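PDB 3SS6: acetyl-CoA acetyltransferase from Bacillus anthracis, which probably catalyses the reversible condensation of two acetyl-CoA molecules to acetoacetyl-CoA and coenzyme A, as thiolases do. Local coordinates for residues A[110-115]-A[257-262]; A[117-122]-A[350-355]; A[180-185]-A[223-228]; A[288-293]-A[378-383]. All coordinates share one frame; numbering follows the deposited sequence.

Contacts 1, 2 and 4 are buried and all reach the central mixed sheet. Contact 3 is only partly buried and lies farthest out, its centre about 21 Å from the chain centre. Contacts 1 and 2 share strand 112-120. In contact 1 it pairs with strand 252-262 through backbone hydrogen bonds. In contact 2, the most central, its later part meets the beginning of helix 352-370, with a buried glutamate between them. Contact 4 packs methionine against cysteine at the end of strand 374-381. It touches contact 2 where Thr355 CG2 lies 3.9 Å from Leu379 CD1. Contact 3 combines a small apolar patch with outer residues that bind sulfate ions.

Contact 1: A[110-115]-A[257-262]; sequences SEVVVA and VLVLMS
The carbonyl oxygen of Ala115 accepts the N-H of Leu258, with Ala115 O 2.7 Å from Leu258 N and the bond nearly straight at 172°. Val257 CA also turns a C-H toward this oxygen. The return bond runs from Ala115 N to Leu258 O. Two residues along, Leu260 N donates to Val113 O at 2.8 Å, and Val113 N to Leu260 O at 2.9 Å. A longer bond, Ser262 N to Glu111 O at 3.3 Å, finishes the ladder. Val112 and Val114 face Met261 and Val259 as non-hydrogen-bonded pairs. Their side chains share one face of the sheet. There Val112 CG2 lies alongside Met261 CB at 4.1 Å, and Val114 adds contacts to helix 29-43. On the other face, Leu260 CG is anti to its carbonyl carbon (chi1 -59°), and CD1 meets Ala115 CB at 3.9 Å. Helix 93-107 covers this side. At the outer end, Ser262 OG caps Lys265 N, and a water bound to Ser262 OG reaches Glu111 OE2 only weakly. This is regular antiparallel pairing between strands 112-120 and 252-262, within the layered alpha-beta-alpha N-terminal half of the thiolase fold.

Contact 2: A[117-122]-A[350-355]; sequences GVEAMS and HPIGCT
Glu119 supplies the polar bond of this contact. Its OE1 takes the N-H of Gly353 at 2.7 Å, but the bond is bent to 123° and is weak. The same oxygen also accepts from Cys59 N, while OE2 accepts from Ile60 N. Those two backbone N-H groups hold the buried carboxylate, and Gly353 N adds the weak third. Ile352 CG1 also lies 3.3 Å from Glu119 OE1. CG anti to the backbone N (chi1 -155°) and a bend at chi2 fold the chain back toward the helix. Close backbone packing comes next. Gly117 and Gly353 carry no side chains, and this lets strand and helix come near. Gly117 CA is 3.6 Å from Gly353 O, and Val118 O receives a C-H from Gly353 CA. Cys354 CB rests against Gly117 O at 3.8 Å. Apolar contacts complete the interface. Glu119 CB meets Pro351 CB at 4.0 Å. Met121 crosses Ile352 at about a right angle, its CE 4.1 Å from Ile352 CD1. Behind this surface, segment 350-355 is held by its own bonds. His350 ND1 donates in its ring plane to Thr355 OG1 at 2.7 Å, and that hydroxyl donates to Pro351 O from above the carbonyl plane. Ile352 CG2 sits over the centre of one His350 ring face. Ser122 O accepts from Trp133 NE1 of the second subunit. Segment 350-355 carries the His-Pro-x-Gly motif of thiolases, a stretch that lies at the active site in relatives, here packed against the N-terminal half.

Contact 3: A[180-185]-A[223-228]; sequences VALRSH and ADITAE. With SO4 (sulfate ion), chain C; SO4 (sulfate ion), chain D.
Ile225 and His185 form the tight part of this contact. Ile225 CG1 sits over one face of the His185 ring, 3.8 Å from the ring centroid and only 8° off the normal. This is a CH-pi contact, and Ile225 CG2 lies above the same face, toward His185 CD2, 3.9 Å from that atom. The ring is held in place by ND1, which is hydrogen-bonded to Arg222 N. Leu182 closes in from one helical turn earlier. Its CG is anti to the backbone N (chi1 177°), and this carries CD1 to 3.4 Å from Ile225 O. Leu230 also packs on Leu182 and Ile225. The outer part is looser. Leu182 CD2 only reaches Ala227 CB at 4.4 Å. Thr226 CB points away from helix 174-194, and its OG1 caps Lys229 N. Asp224 is exposed and forms a salt bridge with Arg222. Two sulfate ions, probably from the crystallisation liquor, sit at separate places. One, at segment 223-228, takes Ala223 N to its O1 at 2.8 Å and Asp224 N to its O4. The other, away from the contact, meets Arg183 at the guanidinium edge, with NH2 3.1 Å from its O3. The contact joins helix 174-194 to the N-capped helix 227-231. Both lie in the long insertion between strands 112-120 and 252-262, consistent with the loop domain of thiolases.

Contact 4: A[288-293]-A[378-383]; sequences KIMGIG and SLCVGG
Met290 lays its thioether along the end of strand 374-381 and meets Cys380, with SD 3.8 Å from SG. The strand leads here into the Cys-x-Gly motif of the C-terminal half of thiolases. The cysteine of this motif is catalytic in related thiolases, so Cys380 probably lies in the active site. Facing it is the 3-10 segment 288-292, just before helix 294-305. Two bonds hold this turn. Ile292 N donates to Ile289 O, and Gly293 N donates to Met290 O. Met290 CG stands between the backbone N and the carbonyl carbon (chi1 66°), and the chain bends again at chi2 (90°). The side chain therefore folds over the strand end. Its CB lies 3.4 Å from Val381 O, and SD is 3.6 Å from the same oxygen. Cys380 answers from the strand. Its CB touches two carbonyl oxygens of the turn, Met290 O at 3.3 Å and Gly291 O at 3.6 Å. Its SG also takes the position between N and carbonyl carbon, and reaches Gly291 CA at 3.9 Å. Helices enclose the pair. Met290 also packs on Thr162 of helix 159-170, and Cys380 on Pro294 and Gln324. The strand end then turns through two glycines, Gly383 with a positive phi of 96°. Gly383 O accepts from Arg70 NE of the second subunit, so the turn also joins the subunit interface. Gly382 N is buried without a hydrogen-bond partner, and Met290 SD lies 3.9 Å from this nitrogen.

Contact 1: A[110-115]-A[257-262]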
# COMPACT_ATOMS: atom_id res chain seq x y z
N SER A 110 23.95 26.45 25.57
CA SER A 110 24.49 25.15 25.95
C SER A 110 25.98 25.27 26.21
O SER A 110 26.63 26.14 25.63
CB SER A 110 24.29 24.13 24.83
OG SER A 110 22.93 23.94 24.52
N GLU A 111 26.53 24.39 27.04
CA GLU A 111 27.97 24.34 27.24
C GLU A 111 28.60 23.22 26.43
O GLU A 111 29.73 23.35 25.96
CB GLU A 111 28.31 24.16 28.72
CG GLU A 111 28.00 25.40 29.55
CD GLU A 111 28.54 25.31 30.97
OE1 GLU A 111 28.57 24.19 31.53
OE2 GLU A 111 28.94 26.35 31.51
N VAL A 112 27.86 22.12 26.27
CA VAL A 112 28.31 20.95 25.52
C VAL A 112 27.18 20.50 24.60
O VAL A 112 26.06 20.29 25.05
CB VAL A 112 28.66 19.77 26.47
CG1 VAL A 112 29.06 18.53 25.68
CG2 VAL A 112 29.78 20.16 27.42
N VAL A 113 27.46 20.37 23.30
CA VAL A 113 26.45 19.87 22.36
C VAL A 113 27.05 18.76 21.51
O VAL A 113 28.19 18.86 21.07
CB VAL A 113 25.95 20.98 21.43
CG1 VAL A 113 24.87 20.44 20.47
CG2 VAL A 113 25.42 22.15 22.23
N VAL A 114 26.28 17.69 21.29
CA VAL A 114 26.67 16.62 20.39
C VAL A 114 25.87 16.84 19.10
O VAL A 114 24.64 16.91 19.14
CB VAL A 114 26.37 15.25 20.99
CG1 VAL A 114 26.70 14.15 19.99
CG2 VAL A 114 27.19 15.05 22.27
N ALA A 115 26.55 16.97 17.97
CA ALA A 115 25.84 17.38 16.76
C ALA A 115 26.41 16.69 15.55
O ALA A 115 27.60 16.42 15.48
CB ALA A 115 25.92 18.89 16.58
N VAL A 257 29.15 12.35 13.88
CA VAL A 257 28.84 13.09 15.10
C VAL A 257 30.09 13.81 15.59
O VAL A 257 31.18 13.25 15.55
CB VAL A 257 28.38 12.09 16.20
CG1 VAL A 257 28.17 12.78 17.51
CG2 VAL A 257 27.07 11.38 15.79
N LEU A 258 29.93 15.06 16.01
CA LEU A 258 31.01 15.80 16.67
C LEU A 258 30.58 16.11 18.10
O LEU A 258 29.39 16.27 18.38
CB LEU A 258 31.27 17.13 15.96
CG LEU A 258 32.00 17.17 14.62
CD1 LEU A 258 31.24 16.37 13.56
CD2 LEU A 258 32.13 18.63 14.22
N VAL A 259 31.56 16.23 19.00
CA VAL A 259 31.28 16.80 20.32
C VAL A 259 31.84 18.21 20.30
O VAL A 259 33.02 18.42 19.99
CB VAL A 259 31.93 15.99 21.47
CG1 VAL A 259 31.69 16.69 22.81
CG2 VAL A 259 31.38 14.55 21.50
N LEU A 260 30.98 19.19 20.60
CA LEU A 260 31.38 20.59 20.62
C LEU A 260 31.18 21.16 22.00
O LEU A 260 30.25 20.76 22.72
CB LEU A 260 30.54 21.39 19.61
CG LEU A 260 30.61 20.94 18.15
CD1 LEU A 260 29.45 19.97 17.80
CD2 LEU A 260 30.57 22.15 17.24
N MET A 261 32.03 22.11 22.40
CA MET A 261 31.83 22.78 23.67
C MET A 261 32.49 24.16 23.63
O MET A 261 33.18 24.49 22.67
CB MET A 261 32.40 21.94 24.83
CG MET A 261 33.93 21.76 24.77
SD MET A 261 34.54 20.69 26.10
CE MET A 261 33.80 19.12 25.61
N SER A 262 32.23 24.98 24.63
CA SER A 262 32.91 26.27 24.69
C SER A 262 34.39 26.03 24.92
O SER A 262 34.78 25.04 25.54
CB SER A 262 32.33 27.16 25.79
OG SER A 262 32.60 26.60 27.08
O HOH W 1 31.23 27.70 29.27

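Contact 2: A[117-122]-A[350-355]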
# COMPACT_ATOMS: atom_id res chain seq x y z
N GLY A 117 24.85 14.33 11.84
CA GLY A 117 23.78 13.96 10.93
C GLY A 117 23.74 12.47 10.67
O GLY A 117 24.68 11.74 10.97
N VAL A 118 22.62 12.03 10.11
CA VAL A 118 22.39 10.62 9.84
C VAL A 118 21.47 10.49 8.63
O VAL A 118 20.61 11.35 8.38
CB VAL A 118 21.78 9.89 11.06
CG1 VAL A 118 20.44 10.54 11.46
CG2 VAL A 118 21.57 8.38 10.77
N GLU A 119 21.67 9.43 7.86
CA GLU A 119 20.69 9.05 6.84
C GLU A 119 20.76 7.55 6.69
O GLU A 119 21.85 6.98 6.55
CB GLU A 119 20.98 9.71 5.48
CG GLU A 119 19.70 9.84 4.60
CD GLU A 119 18.77 10.95 5.14
OE1 GLU A 119 19.24 12.09 5.33
OE2 GLU A 119 17.59 10.67 5.41
N ALA A 120 19.59 6.93 6.72
CA ALA A 120 19.45 5.50 6.47
C ALA A 120 18.57 5.41 5.24
O ALA A 120 17.34 5.27 5.33
CB ALA A 120 18.82 4.80 7.66
N MET A 121 19.18 5.53 4.07
CA MET A 121 18.40 5.59 2.84
C MET A 121 17.83 4.20 2.52
O MET A 121 16.69 4.10 2.09
CB MET A 121 19.24 6.17 1.69
CG MET A 121 19.72 7.58 2.03
SD MET A 121 20.68 8.44 0.75
CE MET A 121 19.36 8.98 -0.36
N SER A 122 18.62 3.15 2.76
CA SER A 122 18.21 1.79 2.44
C SER A 122 16.92 1.36 3.14
O SER A 122 16.15 0.57 2.60
CB SER A 122 19.31 0.78 2.79
OG SER A 122 20.51 1.01 2.07
N HIS A 350 27.01 9.19 -0.58
CA HIS A 350 26.33 10.39 -0.12
C HIS A 350 25.08 10.15 0.73
O HIS A 350 23.98 10.32 0.25
CB HIS A 350 26.00 11.25 -1.35
CG HIS A 350 25.43 12.60 -1.04
ND1 HIS A 350 25.59 13.22 0.18
CD2 HIS A 350 24.73 13.46 -1.81
CE1 HIS A 350 25.00 14.40 0.15
NE2 HIS A 350 24.47 14.57 -1.04
N PRO A 351 25.24 9.79 2.00
CA PRO A 351 24.05 9.61 2.85
C PRO A 351 23.72 11.04 3.21
O PRO A 351 24.35 11.66 4.06
CB PRO A 351 24.61 8.88 4.07
CG PRO A 351 26.06 9.18 4.09
CD PRO A 351 26.48 9.41 2.68
N ILE A 352 22.67 11.55 2.59
CA ILE A 352 22.45 12.98 2.54
C ILE A 352 22.36 13.74 3.85
O ILE A 352 23.04 14.75 4.00
CB ILE A 352 21.23 13.30 1.65
CG1 ILE A 352 19.98 12.61 2.17
CG2 ILE A 352 21.46 12.83 0.23
CD1 ILE A 352 18.81 12.70 1.22
N GLY A 353 21.60 13.25 4.82
CA GLY A 353 21.48 13.93 6.09
C GLY A 353 22.81 14.00 6.82
O GLY A 353 23.12 14.95 7.53
N CYS A 354 23.54 12.91 6.70
CA CYS A 354 24.86 12.72 7.28
C CYS A 354 26.02 13.55 6.70
O CYS A 354 26.92 13.95 7.41
CB CYS A 354 25.22 11.23 7.23
SG CYS A 354 26.91 10.82 7.72
N THR A 355 25.99 13.75 5.39
CA THR A 355 27.17 14.19 4.64
C THR A 355 27.80 15.49 5.12
O THR A 355 29.03 15.62 5.14
CB THR A 355 26.86 14.25 3.15
OG1 THR A 355 26.66 12.91 2.67
CG2 THR A 355 28.02 14.89 2.38

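Contact 3: A[180-185]-A[223-228]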
# COMPACT_ATOMS: atom_id res chain seq x y z
N VAL A 180 37.21 13.09 -12.55
CA VAL A 180 36.89 13.37 -11.15
C VAL A 180 36.33 12.13 -10.47
O VAL A 180 36.68 11.83 -9.32
CB VAL A 180 35.91 14.55 -11.03
CG1 VAL A 180 35.27 14.58 -9.64
CG2 VAL A 180 36.64 15.85 -11.31
N ALA A 181 35.48 11.39 -11.18
CA ALA A 181 34.88 10.18 -10.62
C ALA A 181 35.95 9.13 -10.31
O ALA A 181 35.94 8.52 -9.24
CB ALA A 181 33.83 9.60 -11.56
N LEU A 182 36.86 8.92 -11.26
CA LEU A 182 37.92 7.94 -11.06
C LEU A 182 38.82 8.36 -9.90
O LEU A 182 39.24 7.53 -9.09
CB LEU A 182 38.75 7.75 -12.34
CG LEU A 182 39.93 6.79 -12.23
CD1 LEU A 182 39.47 5.38 -11.83
CD2 LEU A 182 40.69 6.78 -13.56
N ARG A 183 39.11 9.65 -9.84
CA ARG A 183 39.91 10.20 -8.76
C ARG A 183 39.26 9.94 -7.41
O ARG A 183 39.93 9.57 -6.44
CB ARG A 183 40.07 11.71 -8.96
CG ARG A 183 40.82 12.43 -7.86
CD ARG A 183 40.86 13.92 -8.14
NE ARG A 183 41.67 14.65 -7.18
CZ ARG A 183 41.23 15.13 -6.02
NH1 ARG A 183 39.96 14.96 -5.66
NH2 ARG A 183 42.06 15.79 -5.22
N SER A 184 37.94 10.12 -7.36
CA SER A 184 37.20 9.97 -6.11
C SER A 184 37.34 8.56 -5.56
O SER A 184 37.64 8.36 -4.38
CB SER A 184 35.73 10.35 -6.32
OG SER A 184 35.10 10.64 -5.08
N HIS A 185 37.16 7.56 -6.42
CA HIS A 185 37.33 6.17 -5.99
C HIS A 185 38.79 5.88 -5.65
O HIS A 185 39.08 5.23 -4.65
CB HIS A 185 36.86 5.21 -7.07
CG HIS A 185 35.37 5.10 -7.17
ND1 HIS A 185 34.65 4.14 -6.50
CD2 HIS A 185 34.47 5.84 -7.87
CE1 HIS A 185 33.37 4.29 -6.77
NE2 HIS A 185 33.23 5.31 -7.60
N ALA A 223 37.24 -0.91 -6.59
CA ALA A 223 38.50 -1.13 -7.30
C ALA A 223 38.26 -1.35 -8.80
O ALA A 223 39.16 -1.13 -9.62
CB ALA A 223 39.25 -2.30 -6.70
N ASP A 224 37.05 -1.77 -9.16
CA ASP A 224 36.75 -2.06 -10.56
C ASP A 224 36.29 -0.83 -11.36
O ASP A 224 36.00 -0.93 -12.56
CB ASP A 224 35.75 -3.22 -10.69
CG ASP A 224 34.35 -2.85 -10.23
OD1 ASP A 224 34.20 -1.84 -9.51
OD2 ASP A 224 33.40 -3.58 -10.57
N ILE A 225 36.22 0.32 -10.71
CA ILE A 225 35.98 1.57 -11.42
C ILE A 225 37.27 1.95 -12.15
O ILE A 225 38.32 2.17 -11.54
CB ILE A 225 35.54 2.70 -10.48
CG1 ILE A 225 34.10 2.47 -9.99
CG2 ILE A 225 35.64 4.05 -11.17
CD1 ILE A 225 33.06 2.49 -11.11
N THR A 226 37.18 2.00 -13.48
CA THR A 226 38.31 2.36 -14.33
C THR A 226 37.84 3.42 -15.31
O THR A 226 36.63 3.62 -15.48
CB THR A 226 38.79 1.17 -15.14
OG1 THR A 226 37.71 0.68 -15.96
CG2 THR A 226 39.29 0.06 -14.23
N ALA A 227 38.79 4.08 -15.96
CA ALA A 227 38.45 5.05 -17.00
C ALA A 227 37.58 4.36 -18.04
O ALA A 227 36.60 4.92 -18.52
CB ALA A 227 39.71 5.60 -17.65
N GLU A 228 37.93 3.12 -18.34
CA GLU A 228 37.22 2.35 -19.35
C GLU A 228 35.77 2.12 -18.95
O GLU A 228 34.86 2.42 -19.71
CB GLU A 228 37.93 1.02 -19.62
CG GLU A 228 37.17 0.10 -20.55
CD GLU A 228 38.01 -1.04 -21.07
OE1 GLU A 228 39.22 -1.08 -20.77
OE2 GLU A 228 37.45 -1.91 -21.78
S SO4 C . 35.24 -3.70 -5.76
O1 SO4 C . 36.02 -2.80 -4.90
O2 SO4 C . 35.59 -5.09 -5.44
O3 SO4 C . 33.81 -3.50 -5.53
O4 SO4 C . 35.55 -3.45 -7.17
S SO4 D . 44.88 16.04 -7.92
O1 SO4 D . 46.26 16.38 -8.26
O2 SO4 D . 44.37 15.04 -8.86
O3 SO4 D . 44.83 15.51 -6.56
O4 SO4 D . 44.05 17.24 -8.00

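Contact 4: A[288-293]-A[378-383]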
# COMPACT_ATOMS: atom_id res chain seq x y z
N LYS A 288 17.34 25.41 -9.80
CA LYS A 288 17.62 24.70 -11.04
C LYS A 288 19.11 24.46 -11.27
O LYS A 288 19.49 23.62 -12.09
CB LYS A 288 16.99 25.41 -12.24
CG LYS A 288 15.48 25.32 -12.27
CD LYS A 288 14.93 26.06 -13.47
CE LYS A 288 13.42 26.08 -13.47
NZ LYS A 288 12.89 26.85 -14.63
N ILE A 289 19.94 25.21 -10.56
CA ILE A 289 21.39 24.97 -10.56
C ILE A 289 21.92 24.93 -9.13
O ILE A 289 22.97 25.50 -8.82
CB ILE A 289 22.14 26.04 -11.37
CG1 ILE A 289 21.65 27.44 -10.97
CG2 ILE A 289 21.92 25.82 -12.86
CD1 ILE A 289 22.60 28.56 -11.39
N MET A 290 21.18 24.23 -8.26
CA MET A 290 21.51 24.14 -6.84
C MET A 290 22.96 23.75 -6.58
O MET A 290 23.52 24.09 -5.53
CB MET A 290 20.55 23.17 -6.12
CG MET A 290 20.68 21.71 -6.55
SD MET A 290 21.88 20.82 -5.56
CE MET A 290 22.20 19.40 -6.63
N GLY A 291 23.59 23.07 -7.53
CA GLY A 291 24.92 22.54 -7.30
C GLY A 291 25.99 23.60 -7.13
O GLY A 291 27.06 23.32 -6.59
N ILE A 292 25.69 24.82 -7.57
CA ILE A 292 26.65 25.94 -7.50
C ILE A 292 26.68 26.62 -6.13
O ILE A 292 27.52 27.49 -5.86
CB ILE A 292 26.36 27.00 -8.57
CG1 ILE A 292 27.61 27.83 -8.87
CG2 ILE A 292 25.20 27.90 -8.15
CD1 ILE A 292 28.77 27.00 -9.39
N GLY A 293 25.74 26.25 -5.27
CA GLY A 293 25.65 26.85 -3.94
C GLY A 293 26.96 27.12 -3.21
O GLY A 293 27.12 28.18 -2.61
N SER A 378 32.22 22.48 2.59
CA SER A 378 31.08 23.14 1.96
C SER A 378 30.33 22.18 1.06
O SER A 378 30.92 21.28 0.47
CB SER A 378 31.56 24.34 1.15
OG SER A 378 30.48 25.06 0.57
N LEU A 379 29.02 22.38 0.94
CA LEU A 379 28.26 21.52 0.04
C LEU A 379 27.01 22.17 -0.50
O LEU A 379 26.48 23.09 0.13
CB LEU A 379 27.96 20.17 0.71
CG LEU A 379 26.94 20.05 1.84
CD1 LEU A 379 26.92 18.59 2.27
CD2 LEU A 379 27.29 20.95 3.02
N CYS A 380 26.56 21.70 -1.66
CA CYS A 380 25.35 22.19 -2.29
C CYS A 380 24.17 21.49 -1.62
O CYS A 380 24.34 20.49 -0.92
CB CYS A 380 25.34 21.90 -3.80
SG CYS A 380 25.32 20.11 -4.22
N VAL A 381 22.99 22.05 -1.83
CA VAL A 381 21.78 21.60 -1.14
C VAL A 381 20.62 21.63 -2.11
O VAL A 381 20.40 22.64 -2.78
CB VAL A 381 21.46 22.55 0.03
CG1 VAL A 381 20.19 22.11 0.75
CG2 VAL A 381 22.65 22.63 0.98
N GLY A 382 19.87 20.53 -2.22
CA GLY A 382 18.68 20.54 -3.06
C GLY A 382 17.78 21.67 -2.61
O GLY A 382 17.68 21.96 -1.42
N GLY A 383 17.13 22.34 -3.57
CA GLY A 383 16.31 23.50 -3.26
C GLY A 383 17.06 24.80 -3.46
O GLY A 383 16.47 25.88 -3.35